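Local atomic coordinates of nitrite transporter NirC (Salmonella enterica subsp. enterica serovar Typhimurium, PDB entry 4FC4), a protein that carries nitrite in both directions across the cytoplasmic membrane as a pentameric channel of the formate/nitrite transporter family. Residues Ile172-Glu175 / Gly176-Phe180; Ile183-Cys186 / Leu187-Phe190; Thr81-Thr84 / Met85-Thr88; Met241-Gly244 / Tyr245-Thr249; Ala158-Asn161 / Trp162-Leu166. One frame throughout, in Å; residues are numbered along the deposited sequence.

Contact 1: residues Ile172-Glu175 / Gly176-Phe180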
# COMPACT_ATOMS: atom_id res chain seq x y z
N ILE B 172 7.51 2.08 -18.27
CA ILE B 172 7.74 3.14 -19.25
C ILE B 172 6.50 3.99 -19.51
O ILE B 172 6.62 5.20 -19.74
CB ILE B 172 8.33 2.62 -20.56
CG1 ILE B 172 9.79 2.26 -20.34
CG2 ILE B 172 8.25 3.67 -21.66
CD1 ILE B 172 10.38 1.46 -21.47
N ARG B 173 5.32 3.36 -19.44
CA ARG B 173 4.02 3.98 -19.77
C ARG B 173 3.31 4.71 -18.62
O ARG B 173 2.23 5.28 -18.79
CB ARG B 173 3.12 2.89 -20.32
CG ARG B 173 3.65 2.40 -21.67
CD ARG B 173 2.98 1.12 -22.10
NE ARG B 173 1.52 1.25 -22.21
CZ ARG B 173 0.90 1.76 -23.26
NH1 ARG B 173 1.61 2.18 -24.28
NH2 ARG B 173 -0.44 1.85 -23.30
N THR B 174 3.92 4.66 -17.45
CA THR B 174 3.40 5.31 -16.22
C THR B 174 4.45 6.20 -15.53
O THR B 174 5.64 6.19 -15.89
CB THR B 174 2.86 4.25 -15.20
OG1 THR B 174 3.87 3.25 -14.89
CG2 THR B 174 1.60 3.55 -15.78
N GLU B 175 4.00 6.91 -14.52
CA GLU B 175 4.81 7.87 -13.75
C GLU B 175 4.89 7.51 -12.25
O GLU B 175 4.05 6.80 -11.71
CB GLU B 175 4.19 9.26 -13.94
CG GLU B 175 5.00 10.33 -14.71
CD GLU B 175 5.98 9.79 -15.76
OE1 GLU B 175 5.61 9.80 -16.95
OE2 GLU B 175 7.13 9.40 -15.42
N GLY B 176 5.93 7.98 -11.58
CA GLY B 176 6.01 7.96 -10.14
C GLY B 176 5.73 6.63 -9.53
O GLY B 176 6.36 5.65 -9.92
N THR B 177 4.81 6.57 -8.56
CA THR B 177 4.59 5.30 -7.85
C THR B 177 4.06 4.12 -8.73
O THR B 177 4.20 2.94 -8.42
CB THR B 177 3.74 5.55 -6.58
OG1 THR B 177 4.55 6.20 -5.58
CG2 THR B 177 3.22 4.26 -5.98
N ALA B 178 3.43 4.44 -9.85
CA ALA B 178 2.74 3.44 -10.56
C ALA B 178 3.82 2.54 -11.15
O ALA B 178 3.60 1.35 -11.33
CB ALA B 178 1.87 4.10 -11.63
N LYS B 179 5.01 3.09 -11.40
CA LYS B 179 6.10 2.24 -11.87
C LYS B 179 6.34 1.11 -10.87
O LYS B 179 6.56 -0.03 -11.30
CB LYS B 179 7.41 3.02 -12.07
CG LYS B 179 7.37 3.98 -13.22
CD LYS B 179 8.36 5.10 -13.00
CE LYS B 179 9.31 5.28 -14.17
NZ LYS B 179 8.62 5.94 -15.34
N PHE B 180 6.32 1.44 -9.57
CA PHE B 180 6.73 0.52 -8.52
C PHE B 180 5.70 -0.60 -8.37
O PHE B 180 6.06 -1.76 -8.23
CB PHE B 180 6.86 1.23 -7.20
CG PHE B 180 8.10 2.11 -7.04
CD1 PHE B 180 8.21 3.36 -7.70
CD2 PHE B 180 9.07 1.77 -6.10
CE1 PHE B 180 9.30 4.20 -7.51
CE2 PHE B 180 10.17 2.59 -5.91
CZ PHE B 180 10.30 3.81 -6.61
O HOH W 1 8.23 9.07 -12.96
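Gly-176 follows directly on Glu-175 at the bend of the loop that joins helix 150-172 to helix 177-192, and has a positive phi of 51°. Its N-H is taken by a water, 2.9 Å from Gly-176 N, which in turn donates to Glu-175 OE2. The water thus bridges the carboxylate to the next peptide N-H. Ala-178 then closes the loop: its N-H reaches back to the carbonyl of Glu-175, with Ala-178 N and Glu-175 O 3.1 Å apart, while Ala-178 CB lies 3.7 Å from Thr-174 CB. Lys-179 curls back over the loop, its chain bent at its last two torsions (chi3 127°, chi4 74°), and Lys-179 NZ donates to Thr-174 O at 3.0 Å, approaching somewhat out of the carbonyl plane. Lys-179 NZ also makes a long salt bridge, 3.8 Å, to Glu-175 OE2, and it bonds to Ala-171 O as well. The whole is a tight interhelical turn closed by a lysine that reaches back to backbone carbonyls. Thr-174 OG1 in turn bonds to Met-170 O. Helix 3-22 meets Ile-172, helix 67-75 meets Phe-180, and Phe-180 of a neighbouring subunit packs on Ala-178.

Contact 2: residues Ile183-Cys186 / Leu187-Phe190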
# COMPACT_ATOMS: atom_id res chain seq x y z
N ILE B 183 5.86 -3.07 -11.43
CA ILE B 183 7.00 -3.94 -11.15
C ILE B 183 6.64 -4.98 -10.04
O ILE B 183 6.80 -6.18 -10.22
CB ILE B 183 8.24 -3.10 -10.74
CG1 ILE B 183 8.71 -2.19 -11.92
CG2 ILE B 183 9.34 -4.04 -10.25
CD1 ILE B 183 9.76 -1.12 -11.51
N TRP B 184 6.08 -4.52 -8.94
CA TRP B 184 5.68 -5.40 -7.85
C TRP B 184 4.74 -6.53 -8.33
O TRP B 184 4.94 -7.72 -8.00
CB TRP B 184 5.04 -4.57 -6.70
CG TRP B 184 4.54 -5.49 -5.60
CD1 TRP B 184 5.32 -6.16 -4.64
CD2 TRP B 184 3.16 -5.99 -5.39
NE1 TRP B 184 4.56 -6.97 -3.89
CE2 TRP B 184 3.23 -6.87 -4.21
CE3 TRP B 184 1.91 -5.75 -5.99
CZ2 TRP B 184 2.11 -7.53 -3.69
CZ3 TRP B 184 0.76 -6.39 -5.43
CH2 TRP B 184 0.87 -7.28 -4.33
N TRP B 185 3.74 -6.18 -9.14
CA TRP B 185 2.73 -7.12 -9.59
C TRP B 185 3.38 -8.18 -10.39
O TRP B 185 3.07 -9.37 -10.22
CB TRP B 185 1.66 -6.49 -10.45
CG TRP B 185 0.49 -5.95 -9.72
CD1 TRP B 185 0.05 -4.61 -9.65
CD2 TRP B 185 -0.48 -6.70 -8.93
NE1 TRP B 185 -1.08 -4.49 -8.91
CE2 TRP B 185 -1.47 -5.71 -8.44
CE3 TRP B 185 -0.61 -8.05 -8.57
CZ2 TRP B 185 -2.53 -6.08 -7.58
CZ3 TRP B 185 -1.69 -8.42 -7.74
CH2 TRP B 185 -2.63 -7.46 -7.25
N CYS B 186 4.29 -7.78 -11.27
CA CYS B 186 4.82 -8.76 -12.25
C CYS B 186 5.78 -9.72 -11.61
O CYS B 186 5.83 -10.88 -11.99
CB CYS B 186 5.52 -8.04 -13.40
SG CYS B 186 4.33 -7.24 -14.44
N LEU B 187 6.58 -9.21 -10.68
CA LEU B 187 7.48 -10.07 -9.92
C LEU B 187 6.72 -10.99 -8.92
O LEU B 187 7.07 -12.14 -8.82
CB LEU B 187 8.60 -9.23 -9.29
CG LEU B 187 9.75 -8.94 -10.26
CD1 LEU B 187 9.26 -8.33 -11.59
CD2 LEU B 187 10.77 -8.04 -9.55
N LEU B 188 5.68 -10.50 -8.21
CA LEU B 188 4.73 -11.46 -7.54
C LEU B 188 4.37 -12.64 -8.47
O LEU B 188 4.48 -13.83 -8.11
CB LEU B 188 3.46 -10.75 -7.09
CG LEU B 188 2.32 -11.58 -6.47
CD1 LEU B 188 2.79 -12.42 -5.28
CD2 LEU B 188 1.24 -10.64 -5.99
N ALA B 189 3.99 -12.30 -9.70
CA ALA B 189 3.39 -13.24 -10.61
C ALA B 189 4.48 -14.23 -11.12
O ALA B 189 4.21 -15.43 -11.14
CB ALA B 189 2.72 -12.52 -11.79
N PHE B 190 5.65 -13.76 -11.54
CA PHE B 190 6.58 -14.73 -12.10
C PHE B 190 7.17 -15.66 -11.05
O PHE B 190 7.27 -16.87 -11.27
CB PHE B 190 7.59 -14.09 -13.06
CG PHE B 190 8.99 -13.99 -12.51
CD1 PHE B 190 9.79 -15.14 -12.28
CD2 PHE B 190 9.57 -12.73 -12.28
CE1 PHE B 190 11.08 -15.02 -11.76
CE2 PHE B 190 10.85 -12.63 -11.80
CZ PHE B 190 11.60 -13.76 -11.52
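Leu-187 N donates to Ile-183 O over 3.1 Å with an N-H...O angle of 172°, and Leu-188 N to Trp-184 O over 2.9 Å in an almost equally straight bond. The ladder continues with Ala-189 N to Trp-185 O, more bent at 144°, and Phe-190 N to Cys-186 O. Four successive i to i+4 bonds of this kind define one full turn and more of regular alpha-helix, here in helix 177-192 of the formate/nitrite transporter fold, much of it predicted to lie in the membrane. Outside this backbone core, Leu-188 meets two tryptophans. Its first two torsions together, chi1 extended and chi2 bent, put Leu-188 CD2 3.8 Å from Trp-184 CH2. The methyl makes an off-centre CH-pi contact with the six-membered ring of that indole, and Leu-188 CD2 is also 4.1 Å from Trp-185 CZ3. The two indoles meet each other as well: Trp-184 CZ3 stands 3.6 Å above the plane of Trp-185, over its centre. Trp-184 is held at its NE1 by a hydrogen bond to Ala-63 O. On another side of the helix, Leu-187 CD1 rests 3.5 Å from Ile-183 O. Helix 67-75 packs against Ile-183 and Leu-187, helix 150-172 receives Cys-186, Ala-189 and Phe-190, and Leu-44 of a neighbouring subunit touches Leu-188.

Contact 3: residues Thr81-Thr84 / Met85-Thr88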
# COMPACT_ATOMS: atom_id res chain seq x y z
N THR B 81 17.69 -9.23 -19.69
CA THR B 81 16.35 -9.70 -20.07
C THR B 81 15.53 -8.57 -20.66
O THR B 81 14.70 -8.79 -21.51
CB THR B 81 15.60 -10.42 -18.92
OG1 THR B 81 15.61 -9.56 -17.77
CG2 THR B 81 16.32 -11.76 -18.57
N GLY B 82 15.81 -7.35 -20.22
CA GLY B 82 15.10 -6.16 -20.74
C GLY B 82 15.71 -5.78 -22.09
O GLY B 82 15.00 -5.35 -23.00
N HIS B 83 17.03 -5.94 -22.21
CA HIS B 83 17.70 -5.74 -23.47
C HIS B 83 17.09 -6.56 -24.59
O HIS B 83 17.01 -6.07 -25.75
CB HIS B 83 19.22 -5.96 -23.35
CG HIS B 83 19.96 -4.82 -22.68
ND1 HIS B 83 21.28 -4.65 -22.80
CD2 HIS B 83 19.50 -3.78 -21.85
CE1 HIS B 83 21.68 -3.55 -22.12
NE2 HIS B 83 20.59 -3.00 -21.53
N THR B 84 16.60 -7.78 -24.28
CA THR B 84 16.00 -8.60 -25.36
C THR B 84 14.85 -7.86 -26.07
O THR B 84 14.78 -7.90 -27.35
CB THR B 84 15.52 -9.99 -24.93
OG1 THR B 84 14.42 -9.85 -24.04
CG2 THR B 84 16.60 -10.82 -24.30
N MET B 85 13.97 -7.21 -25.26
CA MET B 85 12.89 -6.33 -25.78
C MET B 85 13.38 -5.03 -26.41
O MET B 85 12.99 -4.71 -27.54
CB MET B 85 11.85 -6.00 -24.72
CG MET B 85 10.67 -5.14 -25.18
SD MET B 85 9.52 -4.90 -23.77
CE MET B 85 10.37 -3.66 -22.80
N PHE B 86 14.26 -4.30 -25.71
CA PHE B 86 14.63 -2.94 -26.13
C PHE B 86 15.29 -3.00 -27.50
O PHE B 86 14.94 -2.24 -28.47
CB PHE B 86 15.60 -2.28 -25.11
CG PHE B 86 14.95 -1.82 -23.81
CD1 PHE B 86 13.86 -0.93 -23.80
CD2 PHE B 86 15.45 -2.26 -22.56
CE1 PHE B 86 13.29 -0.50 -22.58
CE2 PHE B 86 14.88 -1.84 -21.35
CZ PHE B 86 13.79 -0.97 -21.36
N LEU B 87 16.27 -3.91 -27.58
CA LEU B 87 17.06 -4.06 -28.78
C LEU B 87 16.22 -4.53 -29.96
O LEU B 87 16.47 -4.14 -31.08
CB LEU B 87 18.26 -4.96 -28.52
CG LEU B 87 19.18 -4.47 -27.39
CD1 LEU B 87 20.40 -5.37 -27.32
CD2 LEU B 87 19.66 -3.04 -27.62
N THR B 88 15.19 -5.33 -29.69
CA THR B 88 14.33 -5.83 -30.75
C THR B 88 13.61 -4.65 -31.40
O THR B 88 13.69 -4.46 -32.65
CB THR B 88 13.32 -6.87 -30.19
OG1 THR B 88 14.02 -8.10 -29.93
CG2 THR B 88 12.17 -7.12 -31.17
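Phe-86 N donates to Gly-82 O across 3.0 Å, within the plane of that carbonyl, and Leu-87 N donates to His-83 O at 2.9 Å; these i to i+4 bonds carry helix 80-93 through both segments. Threonine hydroxyls add to the pattern. Thr-88 OG1, set beside its own backbone N by chi1 of -75°, reaches back one turn and gives its proton to Thr-84 O at 2.7 Å, arriving almost in line with the carbonyl bond. Thr-84 OG1, from a different rotamer, donates three residues back to Thr-81 O at 2.8 Å, from well off the carbonyl plane. A hydroxyl donating to a carbonyl one turn earlier is a familiar way of satisfying a buried threonine in a membrane helix. The ring of Phe-86 leans back obliquely against the backbone of Gly-82, with Phe-86 CD2 3.2 Å from Gly-82 O, and Met-85 CE stands over the rim of one ring face. Leu-87 CD1 lies 4.2 Å from His-83 CB, while both imidazole nitrogens are engaged, ND1 by Thr-108 and NE2 by Glu-78. Around this short helix, helix 98-125 packs on His-83 and Leu-87, helix 3-22 on Phe-86, helix 150-172 on Met-85 and Thr-84, and helix 219-248 on Thr-81 and Thr-88.

Contact 4: residues Met241-Gly244 / Tyr245-Thr249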
# COMPACT_ATOMS: atom_id res chain seq x y z
N MET B 241 6.87 -9.59 -26.71
CA MET B 241 6.82 -8.19 -26.35
C MET B 241 7.31 -7.31 -27.49
O MET B 241 6.54 -6.51 -28.02
CB MET B 241 7.51 -7.88 -25.01
CG MET B 241 6.78 -8.44 -23.79
SD MET B 241 5.22 -7.64 -23.42
CE MET B 241 5.82 -6.02 -22.90
N GLY B 242 8.56 -7.49 -27.91
CA GLY B 242 9.10 -6.68 -29.01
C GLY B 242 8.26 -6.77 -30.26
O GLY B 242 7.70 -5.76 -30.77
N LEU B 243 8.15 -7.99 -30.78
CA LEU B 243 7.47 -8.15 -32.05
C LEU B 243 5.97 -8.05 -31.83
O LEU B 243 5.28 -7.48 -32.65
CB LEU B 243 7.86 -9.47 -32.69
CG LEU B 243 8.77 -9.41 -33.91
CD1 LEU B 243 9.90 -8.41 -33.74
CD2 LEU B 243 9.28 -10.81 -34.28
N GLY B 244 5.48 -8.57 -30.70
CA GLY B 244 4.07 -8.38 -30.31
C GLY B 244 3.58 -6.94 -30.42
O GLY B 244 2.64 -6.64 -31.16
N TYR B 245 4.25 -6.04 -29.72
CA TYR B 245 3.78 -4.65 -29.70
C TYR B 245 4.06 -3.89 -31.00
O TYR B 245 3.26 -3.04 -31.42
CB TYR B 245 4.24 -3.90 -28.47
CG TYR B 245 3.31 -4.17 -27.28
CD1 TYR B 245 2.04 -3.61 -27.25
CD2 TYR B 245 3.73 -4.93 -26.17
CE1 TYR B 245 1.17 -3.80 -26.19
CE2 TYR B 245 2.85 -5.11 -25.07
CZ TYR B 245 1.56 -4.56 -25.11
OH TYR B 245 0.65 -4.71 -24.12
N TRP B 246 5.15 -4.25 -31.66
CA TRP B 246 5.42 -3.78 -33.01
C TRP B 246 4.26 -4.04 -33.95
O TRP B 246 3.77 -3.13 -34.58
CB TRP B 246 6.72 -4.33 -33.57
CG TRP B 246 7.03 -3.71 -34.91
CD1 TRP B 246 6.78 -4.25 -36.18
CD2 TRP B 246 7.62 -2.38 -35.17
NE1 TRP B 246 7.18 -3.38 -37.16
CE2 TRP B 246 7.69 -2.24 -36.62
CE3 TRP B 246 8.09 -1.34 -34.36
CZ2 TRP B 246 8.22 -1.09 -37.22
CZ3 TRP B 246 8.61 -0.18 -34.98
CH2 TRP B 246 8.68 -0.07 -36.39
N TYR B 247 3.75 -5.27 -34.02
CA TYR B 247 2.61 -5.53 -34.93
C TYR B 247 1.23 -5.11 -34.40
O TYR B 247 0.26 -5.26 -35.12
CB TYR B 247 2.60 -6.98 -35.40
CG TYR B 247 3.79 -7.26 -36.26
CD1 TYR B 247 3.85 -6.78 -37.58
CD2 TYR B 247 4.89 -7.97 -35.75
CE1 TYR B 247 4.95 -7.01 -38.39
CE2 TYR B 247 6.00 -8.22 -36.56
CZ TYR B 247 6.02 -7.73 -37.87
OH TYR B 247 7.12 -7.95 -38.65
N ALA B 248 1.17 -4.60 -33.17
CA ALA B 248 -0.08 -4.14 -32.52
C ALA B 248 -0.40 -2.65 -32.77
O ALA B 248 -1.53 -2.20 -32.53
CB ALA B 248 -0.05 -4.44 -31.01
N THR B 249 0.60 -1.90 -33.20
CA THR B 249 0.45 -0.47 -33.46
C THR B 249 -0.31 -0.24 -34.78
O THR B 249 0.10 -0.78 -35.83
CB THR B 249 1.81 0.27 -33.48
OG1 THR B 249 2.49 -0.00 -34.71
CG2 THR B 249 2.69 -0.20 -32.35
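Tyr-245 N donates to Met-241 O at 2.9 Å, and Trp-246 N and Tyr-247 N follow in step to the carbonyls of Gly-242 and Leu-243, so that from a wider pi-type turn at 241-243 helix 219-248 runs on with alpha-type bonds. On this frame sits a Met-aromatic contact between residues four apart, Met-241 and Tyr-245, close to the end of the last transmembrane helix. The methionine chain is folded at both chi2 (-70°) and chi3 (-68°), which brings its thioether alongside the phenol: Met-241 SD lies in the plane of the Tyr-245 ring at its edge, 5.1 Å from the ring centroid, and Met-241 CE comes within 3.8 Å of Tyr-245 CE2. The tyrosine is fixed from several sides. Trp-169 stacks on its ring, Phe-2 meets it edge-to-face, and its hydroxyl bonds to Gly-76 O and to the hydroxyl of Tyr-37, both of a neighbouring subunit, which makes this a joint between subunits as well as between helices.

A second i to i+4 pair, Leu-243 and Tyr-247, runs side by side and points the same way, Leu-243 CG lying 4.0 Å from Tyr-247 CE2. Tyr-247 also meets its neighbour in the chain, Trp-246. With the indole of Trp-246 swung to the side remote from its own amide nitrogen (chi1 -174°), Trp-246 CD1 stands 3.8 Å above the plane of the Tyr-247 ring, over the ring centre.

Contact 5: residues Ala158-Asn161 / Trp162-Leu166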
# COMPACT_ATOMS: atom_id res chain seq x y z
N ALA B 158 10.37 -18.44 -20.87
CA ALA B 158 9.56 -17.60 -21.76
C ALA B 158 8.46 -16.93 -20.91
O ALA B 158 8.29 -15.72 -21.00
CB ALA B 158 8.99 -18.40 -22.94
N LEU B 159 7.79 -17.69 -20.04
CA LEU B 159 6.71 -17.09 -19.26
C LEU B 159 7.22 -15.99 -18.25
O LEU B 159 6.59 -14.95 -18.04
CB LEU B 159 5.95 -18.18 -18.54
CG LEU B 159 4.93 -18.96 -19.37
CD1 LEU B 159 4.66 -20.28 -18.66
CD2 LEU B 159 3.62 -18.23 -19.63
N CYS B 160 8.38 -16.23 -17.65
CA CYS B 160 8.99 -15.26 -16.80
C CYS B 160 9.20 -13.89 -17.50
O CYS B 160 8.73 -12.86 -17.00
CB CYS B 160 10.33 -15.80 -16.27
SG CYS B 160 11.25 -14.48 -15.46
N ASN B 161 9.88 -13.88 -18.64
CA ASN B 161 10.32 -12.65 -19.25
C ASN B 161 9.22 -11.87 -19.92
O ASN B 161 9.31 -10.65 -20.11
CB ASN B 161 11.49 -12.86 -20.24
CG ASN B 161 12.38 -11.63 -20.31
OD1 ASN B 161 12.47 -10.95 -19.33
ND2 ASN B 161 13.02 -11.33 -21.49
N TRP B 162 8.18 -12.58 -20.29
CA TRP B 162 6.92 -11.94 -20.61
C TRP B 162 6.60 -11.00 -19.49
O TRP B 162 6.39 -9.81 -19.72
CB TRP B 162 5.81 -12.98 -20.78
CG TRP B 162 4.78 -12.52 -21.79
CD1 TRP B 162 4.64 -11.24 -22.33
CD2 TRP B 162 3.70 -13.30 -22.40
NE1 TRP B 162 3.61 -11.18 -23.21
CE2 TRP B 162 2.99 -12.38 -23.29
CE3 TRP B 162 3.30 -14.63 -22.32
CZ2 TRP B 162 1.90 -12.81 -24.10
CZ3 TRP B 162 2.19 -15.05 -23.11
CH2 TRP B 162 1.51 -14.16 -23.97
N LEU B 163 6.59 -11.54 -18.26
CA LEU B 163 6.10 -10.80 -17.12
C LEU B 163 7.10 -9.68 -16.76
O LEU B 163 6.70 -8.56 -16.50
CB LEU B 163 5.80 -11.73 -15.91
CG LEU B 163 4.39 -12.30 -15.98
CD1 LEU B 163 4.16 -13.51 -15.06
CD2 LEU B 163 3.36 -11.18 -15.72
N VAL B 164 8.39 -9.98 -16.76
CA VAL B 164 9.40 -8.98 -16.42
C VAL B 164 9.46 -7.84 -17.49
O VAL B 164 9.46 -6.64 -17.11
CB VAL B 164 10.78 -9.63 -16.17
CG1 VAL B 164 11.81 -8.56 -15.81
CG2 VAL B 164 10.62 -10.70 -15.11
N CYS B 165 9.50 -8.20 -18.78
CA CYS B 165 9.28 -7.20 -19.84
C CYS B 165 7.94 -6.47 -19.75
O CYS B 165 7.87 -5.30 -20.09
CB CYS B 165 9.44 -7.80 -21.21
SG CYS B 165 11.19 -8.11 -21.53
N LEU B 166 6.88 -7.14 -19.30
CA LEU B 166 5.63 -6.45 -19.09
C LEU B 166 5.78 -5.35 -18.01
O LEU B 166 5.23 -4.26 -18.14
CB LEU B 166 4.48 -7.42 -18.77
CG LEU B 166 3.88 -7.97 -20.08
CD1 LEU B 166 3.19 -9.33 -19.88
CD2 LEU B 166 2.96 -6.96 -20.76
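Asn-161 reaches along its own helix to Cys-165 and Val-164, and its side chain can be followed outward from the backbone. Asn-161 CB lies 3.3 Å from Trp-162 N, against the next peptide. Asn-161 CG, roughly anti to the backbone N (chi1 -151°), comes to 3.9 Å from Cys-165 SG, and from there the amide divides. Asn-161 OD1 rests 3.8 Å from Val-164 CB, the two side chains crossing at a slant. Asn-161 ND2 stands 3.7 Å from Cys-165 SG, but its hydrogen bonds go elsewhere, to the backbone oxygens of Asn-233 and Thr-81. The amide nitrogen, on a buried residue, is thus satisfied by two other helices, and these two bonds would be expected to fix the rotation of the amide. A buried asparagine used in this way ties three helices of the bundle together.

Beneath the amide the backbone is helical: Cys-165 N donates to Asn-161 O at 2.8 Å, and Val-164 N to Cys-160 O at 2.9 Å within the carbonyl plane. The bond from Leu-163 N to Leu-159 O is weak, and Leu-163 N makes a second weak one to Cys-160 O. Next to the asparagine, Cys-160 SG packs on Val-164 CG2 at 3.8 Å, one turn further along.

All of this lies on helix 150-172, near the centre of the subunit. Helix 80-93 and helix 219-248 meet at Asn-161, helix 177-192 covers Cys-160, Leu-163 and Val-164 through Phe-190, and Leu-40 of a neighbouring subunit packs on Leu-159 and Leu-163.

In the fold
Contact 5 touches contacts 2, 3 and 4. Its centre is about 10 Å from that of contact 2, where Phe-190 CD2 packs 3.6 Å from Val-164 CG2, and about 11 Å from that of contact 3, with Asn-161 as the shared residue. Contact 4 touches both contact 3, through Met-85 SD and Met-241 CB at 3.8 Å, and contact 5. Contact 1 adjoins contact 2 in sequence, centres about 14 Å apart, and lies about 19 Å from contact 3 between centres, where Ile-172 CD1 still reaches Phe-86 CE1. Contacts 1, 2, 4 and 5 also touch a neighbouring subunit, whereas contact 3 stays within its own.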